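Local atomic coordinates of catechol 1,2-dioxygenase (Pseudomonas putida, PDB entry 2AZQ), a protein that probably catalyses the iron(III)-dependent intradiol ring cleavage of catechol by molecular oxygen to cis,cis-muconate, the first step of the catechol branch of the beta-ketoadipate pathway. Residues R103-P115 with E299-G311. Sequence-based numbering, arbitrary orientation.
Sequences RTIEGPLYVAGAP and EARSHRPRALQEG. Unlike the reference sequence in segment 299-311: A300 (reference Glu).
A112 N donates a nearly straight hydrogen bond to A307 O (2.9 Å, 167° at the hydrogen), the backbone link between two irregular segments: 103-115, the loop between helix 80-94 and strand 116-118 of this intradiol dioxygenase, and the C-terminal tail 299-311. A307 lies within a type II turn, R306 to Q309, closed by Q309 N on R306 O. Beside this bond V111 CG1 packs alongside L308 CD2 at 3.7 Å.

A salt bridge joins the side chains of R306 and E106. R306 meets E106 side-on, NE to OE1 at 2.8 Å and NH2 to OE2 at 3.3 Å, each oxygen using its syn lone pair, with carboxylate and guanidinium planes only 25° apart. E106 CG stands anti to the backbone N (chi1 167°) and its extended chain carries the carboxylate across to the arginine. R306 NH1 also donates to S302 O and Q309 OE1, which helps fix the group's rotation.

R304 lays one guanidinium face against G107 O, while its NH2 forms a salt bridge with E81; G107 itself lies about 5 Å from the side chain of H223, an iron ligand. Y110 hydrogen-bonds D153 through OH, and its ring carbon CD2 rests 3.5 Å from R306 CD.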
loop_
_atom_site.group_PDB
_atom_site.type_symbol
_atom_site.label_atom_id
_atom_site.label_comp_id
_atom_site.label_asym_id
_atom_site.label_seq_id
_atom_site.Cartn_x
_atom_site.Cartn_y
_atom_site.Cartn_z
ATOM N N ARG A 103 -17.881 4.449 21.497
ATOM C CA ARG A 103 -17.431 3.572 20.444
ATOM C C ARG A 103 -15.897 3.555 20.427
ATOM O O ARG A 103 -15.248 4.377 21.060
ATOM C CB ARG A 103 -18.015 4.042 19.106
ATOM C CG ARG A 103 -17.037 4.666 18.127
ATOM C CD ARG A 103 -16.827 6.148 18.297
ATOM N NE ARG A 103 -18.042 6.920 18.053
ATOM C CZ ARG A 103 -18.844 6.747 17.009
ATOM N NH1 ARG A 103 -19.932 7.502 16.865
ATOM N NH2 ARG A 103 -18.564 5.798 16.126
ATOM N N THR A 104 -15.314 2.585 19.743
ATOM C CA THR A 104 -13.864 2.493 19.650
ATOM C C THR A 104 -13.466 1.576 18.490
ATOM O O THR A 104 -14.199 0.657 18.120
ATOM C CB THR A 104 -13.230 2.034 21.000
ATOM O OG1 THR A 104 -11.815 2.196 20.907
ATOM C CG2 THR A 104 -13.558 0.578 21.327
ATOM N N ILE A 105 -12.299 1.813 17.919
ATOM C CA ILE A 105 -11.893 1.069 16.749
ATOM C C ILE A 105 -12.245 -0.393 16.710
ATOM O O ILE A 105 -12.213 -1.088 17.718
ATOM C CB ILE A 105 -10.395 1.218 16.443
ATOM C CG1 ILE A 105 -9.552 0.361 17.396
ATOM C CG2 ILE A 105 -10.032 2.707 16.450
ATOM C CD1 ILE A 105 -8.101 0.238 16.978
ATOM N N GLU A 106 -12.598 -0.844 15.508
ATOM C CA GLU A 106 -12.965 -2.231 15.221
ATOM C C GLU A 106 -11.766 -3.185 15.187
ATOM O O GLU A 106 -11.821 -4.274 15.754
ATOM C CB GLU A 106 -13.688 -2.300 13.870
ATOM C CG GLU A 106 -13.856 -3.711 13.309
ATOM C CD GLU A 106 -14.629 -3.754 11.979
ATOM O OE1 GLU A 106 -14.635 -4.815 11.328
ATOM O OE2 GLU A 106 -15.235 -2.742 11.584
ATOM N N GLY A 107 -10.683 -2.775 14.530
ATOM C CA GLY A 107 -9.536 -3.663 14.403
ATOM C C GLY A 107 -9.618 -4.384 13.056
ATOM O O GLY A 107 -10.672 -4.399 12.410
ATOM N N PRO A 108 -8.532 -5.023 12.613
ATOM C CA PRO A 108 -8.522 -5.723 11.325
ATOM C C PRO A 108 -8.849 -7.212 11.324
ATOM O O PRO A 108 -8.845 -7.825 10.247
ATOM C CB PRO A 108 -7.097 -5.509 10.877
ATOM C CG PRO A 108 -6.372 -5.852 12.193
ATOM C CD PRO A 108 -7.204 -5.107 13.251
ATOM N N LEU A 109 -9.142 -7.792 12.494
ATOM C CA LEU A 109 -9.379 -9.233 12.622
ATOM C C LEU A 109 -10.784 -9.824 12.815
ATOM O O LEU A 109 -10.922 -10.867 13.455
ATOM C CB LEU A 109 -8.483 -9.747 13.740
ATOM C CG LEU A 109 -7.075 -9.129 13.695
ATOM C CD1 LEU A 109 -6.406 -9.302 15.050
ATOM C CD2 LEU A 109 -6.260 -9.722 12.583
ATOM N N TYR A 110 -11.814 -9.197 12.265
ATOM C CA TYR A 110 -13.170 -9.728 12.381
ATOM C C TYR A 110 -13.383 -10.798 11.314
ATOM O O TYR A 110 -12.714 -10.769 10.286
ATOM C CB TYR A 110 -14.185 -8.619 12.139
ATOM C CG TYR A 110 -15.623 -9.083 12.166
ATOM C CD1 TYR A 110 -16.252 -9.416 13.371
ATOM C CD2 TYR A 110 -16.357 -9.170 10.985
ATOM C CE1 TYR A 110 -17.600 -9.814 13.396
ATOM C CE2 TYR A 110 -17.683 -9.561 10.983
ATOM C CZ TYR A 110 -18.316 -9.875 12.186
ATOM O OH TYR A 110 -19.679 -10.145 12.178
ATOM N N VAL A 111 -14.304 -11.735 11.561
ATOM C CA VAL A 111 -14.653 -12.810 10.615
ATOM C C VAL A 111 -16.172 -13.055 10.665
ATOM O O VAL A 111 -16.732 -13.416 11.713
ATOM C CB VAL A 111 -13.975 -14.154 10.935
ATOM C CG1 VAL A 111 -14.324 -15.141 9.829
ATOM C CG2 VAL A 111 -12.462 -13.989 11.103
ATOM N N ALA A 112 -16.837 -12.883 9.530
ATOM C CA ALA A 112 -18.287 -13.022 9.456
ATOM C C ALA A 112 -18.862 -14.408 9.683
ATOM O O ALA A 112 -18.167 -15.409 9.595
ATOM C CB ALA A 112 -18.769 -12.486 8.128
ATOM N N GLY A 113 -20.153 -14.437 9.996
ATOM C CA GLY A 113 -20.881 -15.680 10.209
ATOM C C GLY A 113 -20.568 -16.578 11.388
ATOM O O GLY A 113 -20.876 -17.773 11.326
ATOM N N ALA A 114 -19.977 -16.047 12.455
ATOM C CA ALA A 114 -19.653 -16.887 13.616
ATOM C C ALA A 114 -20.883 -17.629 14.138
ATOM O O ALA A 114 -22.009 -17.172 13.945
ATOM C CB ALA A 114 -19.062 -16.034 14.734
ATOM N N PRO A 115 -20.687 -18.796 14.789
ATOM C CA PRO A 115 -21.800 -19.584 15.340
ATOM C C PRO A 115 -22.749 -18.721 16.171
ATOM O O PRO A 115 -22.339 -17.886 16.981
ATOM C CB PRO A 115 -21.087 -20.648 16.161
ATOM C CG PRO A 115 -19.885 -20.918 15.313
ATOM C CD PRO A 115 -19.415 -19.484 15.067
ATOM N N GLU A 299 -28.302 0.661 11.787
ATOM C CA GLU A 299 -27.698 -0.654 12.056
ATOM C C GLU A 299 -27.292 -1.140 10.716
ATOM O O GLU A 299 -28.152 -1.431 9.899
ATOM C CB GLU A 299 -28.657 -1.702 12.635
ATOM C CG GLU A 299 -27.963 -3.079 12.925
ATOM C CD GLU A 299 -28.154 -4.210 11.838
ATOM O OE1 GLU A 299 -27.525 -5.306 11.961
ATOM O OE2 GLU A 299 -28.942 -4.024 10.876
ATOM N N ALA A 300 -26.002 -1.222 10.448
ATOM C CA ALA A 300 -25.633 -1.705 9.141
ATOM C C ALA A 300 -24.162 -1.964 8.955
ATOM O O ALA A 300 -23.741 -2.371 7.858
ATOM C CB ALA A 300 -26.133 -0.737 8.067
ATOM N N ARG A 301 -23.363 -1.752 9.994
ATOM C CA ARG A 301 -21.942 -2.001 9.813
ATOM C C ARG A 301 -21.430 -1.169 8.628
ATOM O O ARG A 301 -22.157 -0.885 7.670
ATOM C CB ARG A 301 -21.701 -3.476 9.464
ATOM C CG ARG A 301 -20.998 -4.337 10.489
ATOM C CD ARG A 301 -20.633 -5.649 9.808
ATOM N NE ARG A 301 -21.236 -6.821 10.426
ATOM C CZ ARG A 301 -21.206 -8.037 9.882
ATOM N NH1 ARG A 301 -20.602 -8.235 8.707
ATOM N NH2 ARG A 301 -21.769 -9.066 10.517
ATOM N N SER A 302 -20.164 -0.791 8.686
ATOM C CA SER A 302 -19.583 -0.054 7.590
ATOM C C SER A 302 -19.527 -1.091 6.473
ATOM O O SER A 302 -19.776 -2.279 6.710
ATOM C CB SER A 302 -18.166 0.378 7.947
ATOM O OG SER A 302 -17.336 -0.756 8.069
ATOM N N HIS A 303 -19.225 -0.656 5.257
ATOM C CA HIS A 303 -19.089 -1.616 4.171
ATOM C C HIS A 303 -17.641 -2.081 4.215
ATOM O O HIS A 303 -17.150 -2.698 3.275
ATOM C CB HIS A 303 -19.367 -0.996 2.791
ATOM C CG HIS A 303 -20.688 -0.296 2.684
ATOM N ND1 HIS A 303 -21.841 -0.775 3.278
ATOM C CD2 HIS A 303 -21.046 0.839 2.030
ATOM C CE1 HIS A 303 -22.849 0.035 2.998
ATOM N NE2 HIS A 303 -22.393 1.022 2.242
ATOM N N ARG A 304 -16.945 -1.752 5.296
ATOM C CA ARG A 304 -15.578 -2.192 5.414
ATOM C C ARG A 304 -15.532 -3.690 5.056
ATOM O O ARG A 304 -16.377 -4.471 5.504
ATOM C CB ARG A 304 -15.076 -1.967 6.840
ATOM C CG ARG A 304 -13.679 -2.501 7.085
ATOM C CD ARG A 304 -13.113 -2.134 8.449
ATOM N NE ARG A 304 -11.752 -2.640 8.547
ATOM C CZ ARG A 304 -10.914 -2.391 9.541
ATOM N NH1 ARG A 304 -9.689 -2.905 9.525
ATOM N NH2 ARG A 304 -11.296 -1.634 10.547
ATOM N N PRO A 305 -14.607 -4.087 4.168
ATOM C CA PRO A 305 -14.425 -5.476 3.734
ATOM C C PRO A 305 -13.950 -6.344 4.920
ATOM O O PRO A 305 -13.126 -5.913 5.730
ATOM C CB PRO A 305 -13.364 -5.341 2.647
ATOM C CG PRO A 305 -13.634 -3.952 2.094
ATOM C CD PRO A 305 -13.704 -3.208 3.409
ATOM N N ARG A 306 -14.465 -7.564 5.041
ATOM C CA ARG A 306 -14.066 -8.392 6.164
ATOM C C ARG A 306 -13.992 -9.852 5.817
ATOM O O ARG A 306 -14.694 -10.333 4.936
ATOM C CB ARG A 306 -15.033 -8.179 7.336
ATOM C CG ARG A 306 -15.034 -6.736 7.842
ATOM C CD ARG A 306 -16.175 -6.504 8.792
ATOM N NE ARG A 306 -16.353 -5.104 9.156
ATOM C CZ ARG A 306 -17.366 -4.345 8.753
ATOM N NH1 ARG A 306 -18.307 -4.841 7.960
ATOM N NH2 ARG A 306 -17.452 -3.097 9.166
ATOM N N ALA A 307 -13.131 -10.563 6.525
ATOM C CA ALA A 307 -12.981 -11.974 6.288
ATOM C C ALA A 307 -14.345 -12.653 6.253
ATOM O O ALA A 307 -15.167 -12.565 7.191
ATOM C CB ALA A 307 -12.088 -12.606 7.370
ATOM N N LEU A 308 -14.581 -13.317 5.137
ATOM C CA LEU A 308 -15.804 -14.063 4.938
ATOM C C LEU A 308 -17.147 -13.364 4.771
ATOM O O LEU A 308 -18.155 -14.067 4.735
ATOM C CB LEU A 308 -15.952 -15.135 6.032
ATOM C CG LEU A 308 -15.290 -16.485 5.737
ATOM C CD1 LEU A 308 -13.896 -16.264 5.205
ATOM C CD2 LEU A 308 -15.284 -17.353 7.000
ATOM N N GLN A 309 -17.233 -12.038 4.675
ATOM C CA GLN A 309 -18.590 -11.545 4.481
ATOM C C GLN A 309 -19.021 -11.777 3.037
ATOM O O GLN A 309 -20.184 -11.580 2.680
ATOM C CB GLN A 309 -18.787 -10.089 4.927
ATOM C CG GLN A 309 -17.814 -9.034 4.482
ATOM C CD GLN A 309 -18.225 -7.674 5.049
ATOM O OE1 GLN A 309 -18.386 -7.511 6.255
ATOM N NE2 GLN A 309 -18.408 -6.699 4.173
ATOM N N GLU A 310 -18.069 -12.260 2.238
ATOM C CA GLU A 310 -18.260 -12.580 0.821
ATOM C C GLU A 310 -19.212 -11.662 0.047
ATOM O O GLU A 310 -19.999 -12.122 -0.783
ATOM C CB GLU A 310 -18.719 -14.032 0.666
ATOM C CG GLU A 310 -17.770 -15.057 1.234
ATOM C CD GLU A 310 -18.262 -16.477 0.988
ATOM O OE1 GLU A 310 -18.235 -16.920 -0.188
ATOM O OE2 GLU A 310 -18.688 -17.139 1.966
ATOM N N GLY A 311 -19.130 -10.365 0.327
ATOM C CA GLY A 311 -19.964 -9.396 -0.362
ATOM C C GLY A 311 -19.118 -8.644 -1.371
ATOM O O GLY A 311 -17.889 -8.910 -1.416
ATOM O OXT GLY A 311 -19.674 -7.796 -2.113
#